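Local coordinates for molybdopterin-guanine dinucleotide biosynthesis protein B (Bacillus subtilis subsp. spizizenii, PDB 4OYH) that probably binds GTP and hydrolyses it weakly, and may act as an adapter in making and using the molybdopterin guanine dinucleotide cofactor, at residues V13-F18 against V119-E124. The protein carries 2 engineered substitutions. Residues are numbered along the deposited sequence; the frame is centred on the assembly and turned at random.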
# COMPACT_ATOMS: atom_id res chain seq x y z
N VAL A 13 15.86 -5.67 11.28
CA VAL A 13 16.20 -4.94 12.48
C VAL A 13 15.11 -3.96 12.83
O VAL A 13 14.48 -3.32 11.97
CB VAL A 13 17.50 -4.21 12.33
CG1 VAL A 13 17.88 -3.57 13.64
CG2 VAL A 13 18.57 -5.19 11.90
N GLN A 14 14.88 -3.84 14.13
CA GLN A 14 13.92 -2.88 14.61
C GLN A 14 14.57 -1.70 15.35
O GLN A 14 15.69 -1.78 15.89
CB GLN A 14 12.91 -3.55 15.52
CG GLN A 14 12.32 -4.82 15.06
CD GLN A 14 11.38 -5.43 16.10
OE1 GLN A 14 11.50 -6.60 16.49
NE2 GLN A 14 10.40 -4.65 16.52
N VAL A 15 13.84 -0.61 15.37
CA VAL A 15 14.14 0.56 16.20
C VAL A 15 12.96 0.88 17.12
O VAL A 15 11.83 1.07 16.65
CB VAL A 15 14.45 1.78 15.35
CG1 VAL A 15 14.79 2.95 16.26
CG2 VAL A 15 15.61 1.47 14.43
N VAL A 16 13.23 0.87 18.41
CA VAL A 16 12.23 1.11 19.42
C VAL A 16 12.73 2.16 20.40
O VAL A 16 13.92 2.29 20.63
CB VAL A 16 11.84 -0.17 20.20
CG1 VAL A 16 11.45 -1.25 19.26
CG2 VAL A 16 12.91 -0.61 21.13
N GLY A 17 11.79 2.90 20.98
CA GLY A 17 12.09 4.11 21.73
C GLY A 17 10.79 4.90 21.89
O GLY A 17 9.95 4.87 20.99
N PHE A 18 10.60 5.56 23.03
CA PHE A 18 9.51 6.54 23.24
C PHE A 18 9.50 7.64 22.18
O PHE A 18 10.50 7.91 21.51
CB PHE A 18 9.61 7.18 24.65
CG PHE A 18 9.33 6.20 25.76
CD1 PHE A 18 8.10 5.61 25.88
CD2 PHE A 18 10.31 5.81 26.63
CE1 PHE A 18 7.84 4.70 26.86
CE2 PHE A 18 10.05 4.91 27.61
CZ PHE A 18 8.82 4.35 27.72
N VAL A 119 17.32 -2.13 18.00
CA VAL A 119 18.14 -1.10 18.59
C VAL A 119 17.19 -0.26 19.45
O VAL A 119 16.07 0.06 19.03
CB VAL A 119 18.86 -0.32 17.47
CG1 VAL A 119 19.28 1.05 17.94
CG2 VAL A 119 20.06 -1.14 16.98
N VAL A 120 17.59 0.02 20.68
CA VAL A 120 16.75 0.75 21.65
C VAL A 120 17.36 2.13 21.83
O VAL A 120 18.54 2.23 22.12
CB VAL A 120 16.66 0.03 23.03
CG1 VAL A 120 15.86 0.85 24.04
CG2 VAL A 120 16.03 -1.32 22.87
N ILE A 121 16.55 3.16 21.58
CA ILE A 121 16.88 4.56 21.86
C ILE A 121 16.31 4.97 23.23
O ILE A 121 15.11 4.85 23.46
CB ILE A 121 16.30 5.54 20.87
CG1 ILE A 121 16.22 4.97 19.46
CG2 ILE A 121 17.07 6.86 20.93
CD1 ILE A 121 17.51 4.65 18.86
N LEU A 122 17.19 5.39 24.13
CA LEU A 122 16.82 5.91 25.44
C LEU A 122 16.95 7.42 25.50
O LEU A 122 18.01 7.97 25.19
CB LEU A 122 17.71 5.29 26.51
CG LEU A 122 17.23 4.01 27.20
CD1 LEU A 122 16.07 3.40 26.51
CD2 LEU A 122 18.34 3.06 27.27
N SER A 123 15.87 8.10 25.86
CA SER A 123 15.95 9.53 26.17
C SER A 123 16.50 9.68 27.59
O SER A 123 17.25 10.61 27.87
CB SER A 123 14.60 10.24 26.03
OG SER A 123 13.68 9.85 27.04
N GLU A 124 16.16 8.73 28.46
CA GLU A 124 16.57 8.74 29.87
C GLU A 124 16.85 7.31 30.36
O GLU A 124 16.19 6.36 29.94
CB GLU A 124 15.47 9.38 30.74
CG GLU A 124 15.90 9.73 32.17
CD GLU A 124 15.99 11.24 32.44
OE1 GLU A 124 16.66 11.64 33.43
OE2 GLU A 124 15.38 12.03 31.67
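Val15 and Val16 pair in parallel with Val119 and Val120, the axes of the two short strand segments approaching to 4.9 Å with their directions only 14° from one another. The pairing is a worked example of the core of a P-loop NTPase fold: strand 12-16 leads into what is probably the phosphate-binding loop, in keeping with that clan, and in the central parallel sheet it lies between strand 105-109 and strand 118-122. The backbone ladder has three rungs, all equally straight at the hydrogen (169°) but different at the acceptor. Val119 N donates to Gln14 O at 2.7 Å, tilted from the carbonyl plane. Val16 then uses both of its backbone polar atoms, its N giving a hydrogen to Val119 O (3.0 Å) and its O receiving one from Ile121 N (2.9 Å), both donors arriving nearly along the C=O axis. Val119 O also takes a weaker CA-H...O contact from Val15 CA, and Val16 O one from Val120 CA.

On one face, Val16 CG2 meets Val120 CG2 at 3.6 Å. Val16 sets that methyl between its own N and carbonyl carbon (chi1 -53°), while the methyl of Val120 stands beside its backbone N; helix 127-130 covers this side through Leu128. The other face carries Val15, Val119 and Ile121, with Val119 resting on Val167 of helix 161-171. Ile121 also touches Ser21, in the loop that probably binds GTP as in a close relative. Beyond Val16 the chain enters that loop at Gly17, whose CA lies 3.6 Å from Ile121 O. Ile121 reaches back along the sheet with its CG1, which lies 4.0 Å from Val15 CG1.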